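Local coordinates for protein beta sliding clamp (Borrelia burgdorferi, PDB 6DJ8) that probably forms, as a ring-shaped head-to-tail homodimer around DNA, the sliding clamp that tethers DNA polymerases and other proteins and makes them processive, at residues A[99-104]-A[108-113]; A[20-25]-A[88-93]; A[292-297]-A[346-351]. All coordinates share one frame; numbering follows the deposited sequence.

Interaction 1 of 3, residues A[99-104]-A[108-113]; sequences IKIVFN and SKLEIM
Asn104 N gives its hydrogen to Lys109 O at 2.7 Å, and Lys109 N answers to Asn104 O, at the turn end of a β hairpin in the N-terminal domain of the clamp. Two more reciprocal pairs follow along the antiparallel ladder, Val102 with Glu111 and Lys100 with Met113. The bond from Glu111 N to Val102 O is equally short, 2.7 Å. At the turn, Ser108 and Lys109 both face Asn104, a G1 β bulge.

The face carrying Ile101, Phe103, Leu110 and Ile112 is apolar and packs against helix 83-92, where Ile101 and Leu110 meet Phe86 and Ile112 meets Ala89. Ile101 turns its CG2 branch onto Leu110 CG at 3.6 Å, with its CG1 branch alongside Ile112 CG2. Leu110 CD1 meets Phe103 CD1 at 3.7 Å, the two side chains nearly perpendicular.

On the other face, Lys100 runs out extended and makes a cation-pi contact with Phe14. The carboxylate of Glu111 is bonded through OE1 to His126 on the next strand, while Lys109 NZ reaches Thr322 O of the second subunit. Met113 starts with CG between its backbone N and carbonyl carbon (chi1 59°), then bends twice, folding back on itself and carrying its methyl CE across to the neighbouring strand, 3.9 Å from Val102 CG2.

Interaction 2 of 3, residues A[20-25]-A[88-93]; sequences NQIMNE and DAVKAF
Segments 20-25 and 88-93 are helical and run roughly antiparallel, their short axes 9.4 Å apart at closest approach with 149° between their N-to-C directions. The backbones come nearest where Met23 faces Val90, CA to CA 5.9 Å.

No hydrogen bond crosses the pair; three side chains and the aliphatic part of a lysine do the work. Val90 is directed toward the other helix. Its CG1 methyl, anti to the backbone N (chi1 167°), presses on Met23 CB at 3.5 Å, tighter than a usual carbon-carbon contact. The same methyl meets Ile22 CG2 at 3.9 Å, the isoleucine and valine side chains standing at about a right angle. Met23 and Val90 instead lie antiparallel alongside each other. The methionine is extended through CG and SD and bends only at its last torsion (chi3 -42°), which brings the methyl CE to 3.4 Å from Val90 O. Its sulfur rests against the lysine stem, SD to Lys91 CG 3.8 Å, toward the more open side.

Helices 19-29 and 83-92 are the helix pair of the N-terminal clamp domain; as in other sliding clamps, such helices line the DNA-facing side of the ring with the sheets behind them. Around this contact, Ile22 also packs on Phe86 of helix 83-92 and on Ile69 of strand 64-70, while Ala89 lies against Leu127 and Glu129 of strand 126-130.

Interaction 3 of 3, residues A[292-297]-A[346-351]; sequences ARVNLY and INISYF
Segment 292-297 takes in the last part of helix 284-294 while segment 346-351 passes from strand into helix, and the two backbones come closest between Asn295 and Ile348, 7.3 Å from CA to CA.

Ile348 carries the contact. With CG1 anti to the backbone N (chi1 -168°) and an extended chi2, it reaches across and rests its CD1 methyl against both Val294 CG1, 3.8 Å away, and Asn295 CA, 3.7 Å away. Val294 and Ile348 overlap from opposing sides. Asn295 lies obliquely across the isoleucine, and its OD1, in van der Waals contact with Ile348 CG2, takes a hydrogen bond from Arg302. The same arginine also bonds Ser349 OG, so its guanidinium ties both segments together.

Asn347 is the N-cap of the second helix: its OD1 accepts from Tyr350 N at 3.0 Å, the donor standing above the amide plane, and weakly from Ser349 N. Its ND2 lies over the centre of the Tyr350 ring, 3.6 Å above the plane.

Val294 and Ile348 both also pack on Leu304 of strand 303-308. This is the two-helix-on-sheet packing of a sliding-clamp domain, here the C-terminal one.

Overall arrangement
Interactions 1 and 2 belong to the N-terminal domain and touch: Ala89 of helix 83-92 and Phe93 just after it pack on Ile112 and Met113 of the hairpin, and helix 83-92 is followed in the chain by strand 98-104. Interaction 3 lies in the C-terminal domain, its centre about 40 Å from that of interaction 2. Only the hairpin is held across its segments by hydrogen bonds; the other two are small apolar contacts, that of interaction 3 buried and that of interaction 2 partly open at Met23 and Lys91. Head-to-tail pairing brings the distant ends together between subunits: Arg293 of segment 292-297 bonds Ala92 O of the other subunit's segment 88-93.

Interaction 1 of 3, residues A[99-104]-A[108-113]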
ATOM      1  N   ILE A  99      -4.615 -18.750  23.457  1.00 35.58           N
ATOM      2  CA  ILE A  99      -4.122 -19.935  22.761  1.00 35.89           C
ATOM      3  C   ILE A  99      -3.202 -20.732  23.678  1.00 40.65           C
ATOM      4  O   ILE A  99      -2.572 -20.192  24.595  1.00 34.81           O
ATOM      5  CB  ILE A  99      -3.394 -19.592  21.445  1.00 35.26           C
ATOM      6  CG1 ILE A  99      -2.352 -18.483  21.679  1.00 34.84           C
ATOM      7  CG2 ILE A  99      -4.383 -19.162  20.379  1.00 33.92           C
ATOM      8  CD1 ILE A  99      -1.458 -18.289  20.483  1.00 36.66           C
ATOM      9  N   LYS A 100      -3.136 -22.035  23.423  1.00 35.69           N
ATOM     10  CA  LYS A 100      -2.233 -22.939  24.115  1.00 37.86           C
ATOM     11  C   LYS A 100      -1.129 -23.292  23.130  1.00 38.32           C
ATOM     12  O   LYS A 100      -1.406 -23.770  22.023  1.00 40.24           O
ATOM     13  CB  LYS A 100      -2.973 -24.193  24.602  1.00 44.48           C
ATOM     14  CG  LYS A 100      -2.120 -25.181  25.410  1.00 46.65           C
ATOM     15  CD  LYS A 100      -2.988 -26.303  26.033  1.00 52.50           C
ATOM     16  CE  LYS A 100      -2.155 -27.263  26.887  1.00 54.42           C
ATOM     17  NZ  LYS A 100      -2.925 -28.465  27.361  1.00 54.29           N
ATOM     18  N   ILE A 101       0.115 -23.039  23.516  1.00 33.10           N
ATOM     19  CA  ILE A 101       1.263 -23.299  22.661  1.00 36.12           C
ATOM     20  C   ILE A 101       2.058 -24.424  23.303  1.00 42.33           C
ATOM     21  O   ILE A 101       2.529 -24.287  24.432  1.00 38.44           O
ATOM     22  CB  ILE A 101       2.107 -22.035  22.475  1.00 41.53           C
ATOM     23  CG1 ILE A 101       1.252 -20.963  21.767  1.00 40.24           C
ATOM     24  CG2 ILE A 101       3.372 -22.357  21.715  1.00 41.23           C
ATOM     25  CD1 ILE A 101       1.925 -19.592  21.596  1.00 36.12           C
ATOM     26  N   VAL A 102       2.200 -25.534  22.586  1.00 45.54           N
ATOM     27  CA  VAL A 102       2.830 -26.746  23.089  1.00 42.87           C
ATOM     28  C   VAL A 102       4.149 -26.909  22.357  1.00 40.42           C
ATOM     29  O   VAL A 102       4.198 -26.775  21.131  1.00 43.29           O
ATOM     30  CB  VAL A 102       1.935 -27.982  22.874  1.00 41.37           C
ATOM     31  CG1 VAL A 102       2.638 -29.243  23.373  1.00 41.78           C
ATOM     32  CG2 VAL A 102       0.595 -27.802  23.564  1.00 41.27           C
ATOM     33  N   PHE A 103       5.219 -27.172  23.096  1.00 39.36           N
ATOM     34  CA  PHE A 103       6.513 -27.392  22.470  1.00 41.40           C
ATOM     35  C   PHE A 103       6.737 -28.889  22.382  1.00 45.00           C
ATOM     36  O   PHE A 103       6.776 -29.578  23.406  1.00 44.11           O
ATOM     37  CB  PHE A 103       7.650 -26.709  23.228  1.00 40.46           C
ATOM     38  CG  PHE A 103       9.009 -26.960  22.630  1.00 42.67           C
ATOM     39  CD1 PHE A 103       9.183 -26.967  21.257  1.00 40.83           C
ATOM     40  CD2 PHE A 103      10.124 -27.124  23.435  1.00 45.21           C
ATOM     41  CE1 PHE A 103      10.421 -27.181  20.695  1.00 43.65           C
ATOM     42  CE2 PHE A 103      11.374 -27.333  22.879  1.00 48.47           C
ATOM     43  CZ  PHE A 103      11.525 -27.359  21.507  1.00 50.10           C
ATOM     44  N   ASN A 104       6.939 -29.371  21.165  1.00 47.25           N
ATOM     45  CA  ASN A 104       7.170 -30.783  20.869  1.00 51.62           C
ATOM     46  C   ASN A 104       8.648 -30.864  20.538  1.00 50.00           C
ATOM     47  O   ASN A 104       9.050 -30.752  19.378  1.00 50.13           O
ATOM     48  CB  ASN A 104       6.294 -31.231  19.691  1.00 54.51           C
ATOM     49  CG  ASN A 104       6.396 -32.724  19.395  1.00 63.81           C
ATOM     50  OD1 ASN A 104       5.785 -33.208  18.436  1.00 65.15           O
ATOM     51  ND2 ASN A 104       7.152 -33.452  20.201  1.00 53.81           N
ATOM     52  N   SER A 108      10.755 -31.056  17.021  1.00 54.72           N
ATOM     53  CA  SER A 108      11.130 -29.670  16.743  1.00 51.56           C
ATOM     54  C   SER A 108       9.960 -28.897  16.136  1.00 44.16           C
ATOM     55  O   SER A 108      10.035 -28.347  15.041  1.00 44.20           O
ATOM     56  CB  SER A 108      12.360 -29.615  15.839  1.00 47.20           C
ATOM     57  OG  SER A 108      13.520 -30.032  16.544  1.00 62.00           O
ATOM     58  N   LYS A 109       8.861 -28.879  16.886  1.00 44.58           N
ATOM     59  CA  LYS A 109       7.627 -28.257  16.441  1.00 46.22           C
ATOM     60  C   LYS A 109       6.916 -27.611  17.617  1.00 44.14           C
ATOM     61  O   LYS A 109       6.974 -28.098  18.750  1.00 43.90           O
ATOM     62  CB  LYS A 109       6.686 -29.265  15.765  1.00 53.63           C
ATOM     63  CG  LYS A 109       6.768 -29.234  14.249  1.00 58.21           C
ATOM     64  CD  LYS A 109       6.532 -30.603  13.656  1.00 60.77           C
ATOM     65  CE  LYS A 109       6.740 -30.606  12.140  1.00 69.43           C
ATOM     66  NZ  LYS A 109       8.156 -30.329  11.755  1.00 59.93           N
ATOM     67  N   LEU A 110       6.286 -26.491  17.332  1.00 40.77           N
ATOM     68  CA  LEU A 110       5.316 -25.871  18.212  1.00 40.81           C
ATOM     69  C   LEU A 110       3.944 -26.310  17.717  1.00 42.63           C
ATOM     70  O   LEU A 110       3.667 -26.232  16.519  1.00 43.77           O
ATOM     71  CB  LEU A 110       5.461 -24.357  18.155  1.00 39.75           C
ATOM     72  CG  LEU A 110       5.841 -23.629  19.438  1.00 41.32           C
ATOM     73  CD1 LEU A 110       7.141 -24.160  19.950  1.00 44.38           C
ATOM     74  CD2 LEU A 110       5.977 -22.146  19.109  1.00 37.75           C
ATOM     75  N   GLU A 111       3.123 -26.842  18.611  1.00 39.18           N
ATOM     76  CA  GLU A 111       1.768 -27.242  18.272  1.00 41.56           C
ATOM     77  C   GLU A 111       0.869 -26.234  18.962  1.00 43.38           C
ATOM     78  O   GLU A 111       0.970 -26.039  20.179  1.00 41.93           O
ATOM     79  CB  GLU A 111       1.471 -28.663  18.742  1.00 45.58           C
ATOM     80  CG  GLU A 111       2.632 -29.625  18.515  1.00 47.66           C
ATOM     81  CD  GLU A 111       2.332 -30.680  17.475  1.00 58.04           C
ATOM     82  OE1 GLU A 111       1.222 -30.657  16.900  1.00 59.99           O
ATOM     83  OE2 GLU A 111       3.206 -31.539  17.236  1.00 58.49           O
ATOM     84  N   ILE A 112      -0.000 -25.593  18.191  1.00 41.92           N
ATOM     85  CA  ILE A 112      -0.807 -24.492  18.687  1.00 36.88           C
ATOM     86  C   ILE A 112      -2.270 -24.850  18.499  1.00 42.54           C
ATOM     87  O   ILE A 112      -2.672 -25.344  17.434  1.00 39.47           O
ATOM     88  CB  ILE A 112      -0.456 -23.180  17.968  1.00 41.16           C
ATOM     89  CG1 ILE A 112       1.065 -22.978  17.985  1.00 38.71           C
ATOM     90  CG2 ILE A 112      -1.190 -22.019  18.591  1.00 34.31           C
ATOM     91  CD1 ILE A 112       1.538 -21.606  17.467  1.00 44.15           C
ATOM     92  N   MET A 113      -3.054 -24.610  19.537  1.00 35.10           N
ATOM     93  CA  MET A 113      -4.476 -24.871  19.514  1.00 44.38           C
ATOM     94  C   MET A 113      -5.131 -23.748  20.291  1.00 41.02           C
ATOM     95  O   MET A 113      -4.483 -23.067  21.098  1.00 42.02           O
ATOM     96  CB  MET A 113      -4.802 -26.252  20.114  1.00 39.52           C
ATOM     97  CG  MET A 113      -4.341 -26.398  21.567  1.00 52.17           C
ATOM     98  SD  MET A 113      -3.541 -27.986  21.925  1.00 72.67           S
ATOM     99  CE  MET A 113      -2.155 -27.906  20.783  1.00 55.48           C
TER

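Interaction 2 of 3, residues A[20-25]-A[88-93]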
ATOM      1  N   ASN A  20      -4.122 -11.840  21.424  1.00 35.33           N
ATOM      2  CA  ASN A  20      -3.862 -10.490  20.937  1.00 38.43           C
ATOM      3  C   ASN A  20      -2.590  -9.925  21.554  1.00 35.80           C
ATOM      4  O   ASN A  20      -1.829  -9.217  20.887  1.00 35.78           O
ATOM      5  CB  ASN A  20      -5.049  -9.574  21.224  1.00 40.11           C
ATOM      6  CG  ASN A  20      -4.918  -8.221  20.515  1.00 47.03           C
ATOM      7  OD1 ASN A  20      -4.587  -7.207  21.136  1.00 46.00           O
ATOM      8  ND2 ASN A  20      -5.138  -8.215  19.204  1.00 44.92           N
ATOM      9  N   GLN A  21      -2.319 -10.261  22.816  1.00 33.58           N
ATOM     10  CA  GLN A  21      -1.116  -9.726  23.458  1.00 36.31           C
ATOM     11  C   GLN A  21       0.135 -10.295  22.812  1.00 35.77           C
ATOM     12  O   GLN A  21       1.030  -9.545  22.407  1.00 33.90           O
ATOM     13  CB  GLN A  21      -1.119 -10.034  24.952  1.00 34.84           C
ATOM     14  CG  GLN A  21       0.080  -9.429  25.686  1.00 47.55           C
ATOM     15  CD  GLN A  21       0.013  -9.675  27.172  1.00 51.20           C
ATOM     16  OE1 GLN A  21      -0.639 -10.627  27.617  1.00 43.93           O
ATOM     17  NE2 GLN A  21       0.662  -8.811  27.956  1.00 44.25           N
ATOM     18  N   ILE A  22       0.215 -11.623  22.678  1.00 35.47           N
ATOM     19  CA  ILE A  22       1.446 -12.165  22.117  1.00 32.05           C
ATOM     20  C   ILE A  22       1.576 -11.770  20.650  1.00 32.17           C
ATOM     21  O   ILE A  22       2.693 -11.619  20.140  1.00 30.97           O
ATOM     22  CB  ILE A  22       1.545 -13.686  22.323  1.00 35.24           C
ATOM     23  CG1 ILE A  22       2.993 -14.126  22.050  1.00 31.22           C
ATOM     24  CG2 ILE A  22       0.497 -14.416  21.453  1.00 31.88           C
ATOM     25  CD1 ILE A  22       3.266 -15.595  22.203  1.00 34.76           C
ATOM     26  N   MET A  23       0.452 -11.560  19.951  1.00 31.86           N
ATOM     27  CA  MET A  23       0.536 -11.061  18.579  1.00 34.13           C
ATOM     28  C   MET A  23       1.228  -9.695  18.541  1.00 32.67           C
ATOM     29  O   MET A  23       2.143  -9.462  17.738  1.00 31.04           O
ATOM     30  CB  MET A  23      -0.868 -10.967  17.945  1.00 35.32           C
ATOM     31  CG  MET A  23      -0.832 -10.535  16.498  1.00 44.54           C
ATOM     32  SD  MET A  23      -2.485 -10.434  15.765  1.00 52.90           S
ATOM     33  CE  MET A  23      -3.233 -11.944  16.455  1.00 41.29           C
ATOM     34  N   ASN A  24       0.805  -8.781  19.412  1.00 34.84           N
ATOM     35  CA  ASN A  24       1.413  -7.449  19.424  1.00 36.87           C
ATOM     36  C   ASN A  24       2.897  -7.516  19.767  1.00 34.37           C
ATOM     37  O   ASN A  24       3.720  -6.842  19.134  1.00 35.15           O
ATOM     38  CB  ASN A  24       0.681  -6.547  20.418  1.00 37.43           C
ATOM     39  CG  ASN A  24      -0.715  -6.177  19.948  1.00 48.51           C
ATOM     40  OD1 ASN A  24      -1.014  -6.223  18.751  1.00 49.80           O
ATOM     41  ND2 ASN A  24      -1.578  -5.811  20.891  1.00 46.62           N
ATOM     42  N   GLU A  25       3.262  -8.334  20.759  1.00 36.57           N
ATOM     43  CA  GLU A  25       4.660  -8.378  21.188  1.00 30.86           C
ATOM     44  C   GLU A  25       5.539  -9.027  20.133  1.00 33.66           C
ATOM     45  O   GLU A  25       6.691  -8.624  19.955  1.00 29.67           O
ATOM     46  CB  GLU A  25       4.794  -9.119  22.517  1.00 30.05           C
ATOM     47  CG  GLU A  25       4.009  -8.515  23.672  1.00 37.15           C
ATOM     48  CD  GLU A  25       4.431  -7.077  24.045  1.00 43.74           C
ATOM     49  OE1 GLU A  25       5.378  -6.514  23.449  1.00 37.89           O
ATOM     50  OE2 GLU A  25       3.800  -6.519  24.961  1.00 41.12           O
ATOM     51  N   ASP A  88       2.690 -15.334  11.862  1.00 33.56           N
ATOM     52  CA  ASP A  88       1.590 -15.808  11.026  1.00 35.09           C
ATOM     53  C   ASP A  88       0.690 -16.762  11.795  1.00 32.33           C
ATOM     54  O   ASP A  88      -0.544 -16.657  11.729  1.00 35.02           O
ATOM     55  CB  ASP A  88       2.146 -16.474   9.773  1.00 32.90           C
ATOM     56  CG  ASP A  88       2.650 -15.464   8.762  1.00 37.42           C
ATOM     57  OD1 ASP A  88       2.387 -14.261   8.948  1.00 38.95           O
ATOM     58  OD2 ASP A  88       3.320 -15.868   7.793  1.00 43.48           O
ATOM     59  N   ALA A  89       1.292 -17.670  12.572  1.00 32.73           N
ATOM     60  CA  ALA A  89       0.513 -18.623  13.359  1.00 30.50           C
ATOM     61  C   ALA A  89      -0.445 -17.903  14.291  1.00 34.73           C
ATOM     62  O   ALA A  89      -1.638 -18.226  14.359  1.00 31.27           O
ATOM     63  CB  ALA A  89       1.457 -19.539  14.146  1.00 30.40           C
ATOM     64  N   VAL A  90       0.063 -16.919  15.025  1.00 30.59           N
ATOM     65  CA  VAL A  90      -0.765 -16.221  15.992  1.00 31.15           C
ATOM     66  C   VAL A  90      -1.832 -15.368  15.288  1.00 32.37           C
ATOM     67  O   VAL A  90      -2.962 -15.237  15.775  1.00 37.90           O
ATOM     68  CB  VAL A  90       0.160 -15.401  16.918  1.00 39.44           C
ATOM     69  CG1 VAL A  90      -0.621 -14.423  17.740  1.00 41.10           C
ATOM     70  CG2 VAL A  90       0.997 -16.371  17.797  1.00 33.21           C
ATOM     71  N   LYS A  91      -1.495 -14.763  14.147  1.00 34.75           N
ATOM     72  CA  LYS A  91      -2.527 -14.092  13.356  1.00 34.10           C
ATOM     73  C   LYS A  91      -3.567 -15.099  12.877  1.00 33.37           C
ATOM     74  O   LYS A  91      -4.777 -14.816  12.865  1.00 32.18           O
ATOM     75  CB  LYS A  91      -1.909 -13.380  12.150  1.00 37.14           C
ATOM     76  CG  LYS A  91      -1.490 -11.937  12.429  1.00 49.43           C
ATOM     77  CD  LYS A  91      -1.000 -11.184  11.186  1.00 56.92           C
ATOM     78  CE  LYS A  91      -2.148 -10.687  10.277  1.00 64.80           C
ATOM     79  NZ  LYS A  91      -2.972 -11.727   9.592  1.00 68.93           N
ATOM     80  N   ALA A  92      -3.107 -16.278  12.465  1.00 31.67           N
ATOM     81  CA  ALA A  92      -4.037 -17.295  11.980  1.00 34.23           C
ATOM     82  C   ALA A  92      -5.067 -17.629  13.046  1.00 35.10           C
ATOM     83  O   ALA A  92      -6.234 -17.863  12.728  1.00 36.34           O
ATOM     84  CB  ALA A  92      -3.258 -18.545  11.556  1.00 28.50           C
ATOM     85  N   PHE A  93      -4.668 -17.591  14.320  1.00 33.94           N
ATOM     86  CA  PHE A  93      -5.542 -17.925  15.432  1.00 33.92           C
ATOM     87  C   PHE A  93      -6.068 -16.692  16.177  1.00 36.52           C
ATOM     88  O   PHE A  93      -6.497 -16.810  17.327  1.00 33.58           O
ATOM     89  CB  PHE A  93      -4.807 -18.880  16.383  1.00 34.08           C
ATOM     90  CG  PHE A  93      -5.012 -20.355  16.039  1.00 36.86           C
ATOM     91  CD1 PHE A  93      -5.615 -20.730  14.843  1.00 35.26           C
ATOM     92  CD2 PHE A  93      -4.610 -21.358  16.917  1.00 39.07           C
ATOM     93  CE1 PHE A  93      -5.818 -22.082  14.527  1.00 36.48           C
ATOM     94  CE2 PHE A  93      -4.810 -22.719  16.611  1.00 38.87           C
ATOM     95  CZ  PHE A  93      -5.416 -23.080  15.409  1.00 35.08           C
TER

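Interaction 3 of 3, residues A[292-297]-A[346-351]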
ATOM      1  N   ALA A 292       3.238  20.258  -1.213  1.00 29.90           N
ATOM      2  CA  ALA A 292       2.750  19.036  -1.840  1.00 37.07           C
ATOM      3  C   ALA A 292       2.332  19.290  -3.283  1.00 42.68           C
ATOM      4  O   ALA A 292       2.443  18.397  -4.130  1.00 37.76           O
ATOM      5  CB  ALA A 292       1.593  18.448  -1.032  1.00 35.84           C
ATOM      6  N   ARG A 293       1.857  20.498  -3.586  1.00 36.79           N
ATOM      7  CA  ARG A 293       1.467  20.790  -4.959  1.00 34.88           C
ATOM      8  C   ARG A 293       2.684  21.092  -5.826  1.00 36.77           C
ATOM      9  O   ARG A 293       2.811  20.542  -6.927  1.00 39.50           O
ATOM     10  CB  ARG A 293       0.468  21.936  -4.983  1.00 38.23           C
ATOM     11  CG  ARG A 293      -0.767  21.603  -4.194  1.00 35.52           C
ATOM     12  CD  ARG A 293      -1.636  22.815  -3.965  1.00 36.98           C
ATOM     13  NE  ARG A 293      -2.676  22.493  -3.005  1.00 39.44           N
ATOM     14  CZ  ARG A 293      -3.760  21.795  -3.323  1.00 45.60           C
ATOM     15  NH1 ARG A 293      -4.669  21.526  -2.402  1.00 40.84           N
ATOM     16  NH2 ARG A 293      -3.919  21.359  -4.571  1.00 41.11           N
ATOM     17  N   VAL A 294       3.602  21.941  -5.339  1.00 34.87           N
ATOM     18  CA  VAL A 294       4.764  22.291  -6.155  1.00 32.32           C
ATOM     19  C   VAL A 294       5.667  21.082  -6.320  1.00 33.92           C
ATOM     20  O   VAL A 294       6.353  20.941  -7.345  1.00 32.63           O
ATOM     21  CB  VAL A 294       5.522  23.504  -5.551  1.00 37.34           C
ATOM     22  CG1 VAL A 294       6.396  23.095  -4.351  1.00 32.05           C
ATOM     23  CG2 VAL A 294       6.393  24.161  -6.597  1.00 30.89           C
ATOM     24  N   ASN A 295       5.637  20.157  -5.357  1.00 33.07           N
ATOM     25  CA  ASN A 295       6.369  18.903  -5.494  1.00 35.42           C
ATOM     26  C   ASN A 295       6.064  18.210  -6.819  1.00 34.67           C
ATOM     27  O   ASN A 295       6.918  17.496  -7.351  1.00 32.88           O
ATOM     28  CB  ASN A 295       6.006  17.946  -4.358  1.00 32.20           C
ATOM     29  CG  ASN A 295       6.847  16.690  -4.372  1.00 35.59           C
ATOM     30  OD1 ASN A 295       8.076  16.756  -4.416  1.00 37.02           O
ATOM     31  ND2 ASN A 295       6.183  15.528  -4.383  1.00 38.90           N
ATOM     32  N   LEU A 296       4.868  18.418  -7.378  1.00 31.06           N
ATOM     33  CA  LEU A 296       4.543  17.749  -8.638  1.00 39.57           C
ATOM     34  C   LEU A 296       5.335  18.314  -9.804  1.00 41.18           C
ATOM     35  O   LEU A 296       5.251  17.768 -10.911  1.00 37.21           O
ATOM     36  CB  LEU A 296       3.040  17.856  -8.910  1.00 30.02           C
ATOM     37  CG  LEU A 296       2.199  17.067  -7.902  1.00 34.98           C
ATOM     38  CD1 LEU A 296       0.726  17.437  -8.012  1.00 36.30           C
ATOM     39  CD2 LEU A 296       2.389  15.567  -8.121  1.00 38.31           C
ATOM     40  N   TYR A 297       6.112  19.378  -9.565  1.00 38.43           N
ATOM     41  CA  TYR A 297       6.919  20.036 -10.582  1.00 37.78           C
ATOM     42  C   TYR A 297       8.403  20.047 -10.242  1.00 39.46           C
ATOM     43  O   TYR A 297       9.171  20.804 -10.853  1.00 38.45           O
ATOM     44  CB  TYR A 297       6.418  21.469 -10.803  1.00 36.41           C
ATOM     45  CG  TYR A 297       5.078  21.458 -11.486  1.00 38.21           C
ATOM     46  CD1 TYR A 297       3.904  21.380 -10.749  1.00 34.10           C
ATOM     47  CD2 TYR A 297       4.990  21.458 -12.878  1.00 39.15           C
ATOM     48  CE1 TYR A 297       2.662  21.328 -11.386  1.00 33.92           C
ATOM     49  CE2 TYR A 297       3.756  21.394 -13.523  1.00 36.36           C
ATOM     50  CZ  TYR A 297       2.603  21.332 -12.776  1.00 36.76           C
ATOM     51  OH  TYR A 297       1.384  21.289 -13.421  1.00 38.83           O
ATOM     52  N   ILE A 346      16.500  24.693  -2.495  1.00 39.57           N
ATOM     53  CA  ILE A 346      16.480  23.818  -1.330  1.00 33.46           C
ATOM     54  C   ILE A 346      15.934  22.465  -1.754  1.00 41.54           C
ATOM     55  O   ILE A 346      15.140  22.364  -2.692  1.00 34.89           O
ATOM     56  CB  ILE A 346      15.635  24.401  -0.183  1.00 33.03           C
ATOM     57  CG1 ILE A 346      15.876  23.623   1.106  1.00 42.55           C
ATOM     58  CG2 ILE A 346      14.165  24.385  -0.529  1.00 38.20           C
ATOM     59  CD1 ILE A 346      15.195  24.228   2.310  1.00 46.83           C
ATOM     60  N   ASN A 347      16.404  21.419  -1.081  1.00 37.80           N
ATOM     61  CA  ASN A 347      15.896  20.061  -1.280  1.00 34.53           C
ATOM     62  C   ASN A 347      14.486  19.967  -0.716  1.00 32.34           C
ATOM     63  O   ASN A 347      14.287  20.037   0.503  1.00 33.93           O
ATOM     64  CB  ASN A 347      16.837  19.080  -0.585  1.00 37.47           C
ATOM     65  CG  ASN A 347      16.426  17.626  -0.779  1.00 37.64           C
ATOM     66  OD1 ASN A 347      15.272  17.265  -0.586  1.00 33.89           O
ATOM     67  ND2 ASN A 347      17.393  16.786  -1.129  1.00 36.82           N
ATOM     68  N   ILE A 348      13.500  19.789  -1.596  1.00 29.63           N
ATOM     69  CA  ILE A 348      12.112  19.788  -1.140  1.00 31.50           C
ATOM     70  C   ILE A 348      11.831  18.620  -0.207  1.00 29.78           C
ATOM     71  O   ILE A 348      10.987  18.732   0.692  1.00 30.53           O
ATOM     72  CB  ILE A 348      11.128  19.774  -2.333  1.00 30.14           C
ATOM     73  CG1 ILE A 348       9.714  20.076  -1.831  1.00 28.07           C
ATOM     74  CG2 ILE A 348      11.145  18.420  -3.030  1.00 31.50           C
ATOM     75  CD1 ILE A 348       8.687  20.361  -2.958  1.00 32.71           C
ATOM     76  N   SER A 349      12.516  17.487  -0.377  1.00 28.99           N
ATOM     77  CA  SER A 349      12.256  16.385   0.549  1.00 33.81           C
ATOM     78  C   SER A 349      12.718  16.752   1.960  1.00 32.92           C
ATOM     79  O   SER A 349      12.003  16.507   2.939  1.00 30.43           O
ATOM     80  CB  SER A 349      12.938  15.106   0.063  1.00 35.60           C
ATOM     81  OG  SER A 349      12.336  14.635  -1.130  1.00 44.77           O
ATOM     82  N   TYR A 350      13.891  17.377   2.076  1.00 30.38           N
ATOM     83  CA  TYR A 350      14.360  17.840   3.388  1.00 32.22           C
ATOM     84  C   TYR A 350      13.378  18.825   3.995  1.00 31.11           C
ATOM     85  O   TYR A 350      13.029  18.733   5.178  1.00 35.74           O
ATOM     86  CB  TYR A 350      15.732  18.489   3.255  1.00 30.26           C
ATOM     87  CG  TYR A 350      16.873  17.572   2.864  1.00 37.06           C
ATOM     88  CD1 TYR A 350      16.754  16.188   2.953  1.00 35.80           C
ATOM     89  CD2 TYR A 350      18.089  18.105   2.421  1.00 38.34           C
ATOM     90  CE1 TYR A 350      17.802  15.357   2.591  1.00 36.58           C
ATOM     91  CE2 TYR A 350      19.141  17.291   2.064  1.00 40.60           C
ATOM     92  CZ  TYR A 350      18.991  15.912   2.157  1.00 43.55           C
ATOM     93  OH  TYR A 350      20.035  15.093   1.805  1.00 47.18           O
ATOM     94  N   PHE A 351      12.932  19.791   3.191  1.00 33.08           N
ATOM     95  CA  PHE A 351      12.009  20.819   3.660  1.00 33.34           C
ATOM     96  C   PHE A 351      10.730  20.179   4.180  1.00 34.78           C
ATOM     97  O   PHE A 351      10.309  20.418   5.318  1.00 35.86           O
ATOM     98  CB  PHE A 351      11.719  21.785   2.495  1.00 37.79           C
ATOM     99  CG  PHE A 351      11.182  23.143   2.894  1.00 41.28           C
ATOM    100  CD1 PHE A 351      11.170  23.569   4.218  1.00 43.19           C
ATOM    101  CD2 PHE A 351      10.694  24.003   1.916  1.00 42.94           C
ATOM    102  CE1 PHE A 351      10.673  24.833   4.557  1.00 48.01           C
ATOM    103  CE2 PHE A 351      10.205  25.288   2.246  1.00 40.79           C
ATOM    104  CZ  PHE A 351      10.183  25.695   3.561  1.00 37.92           C
TER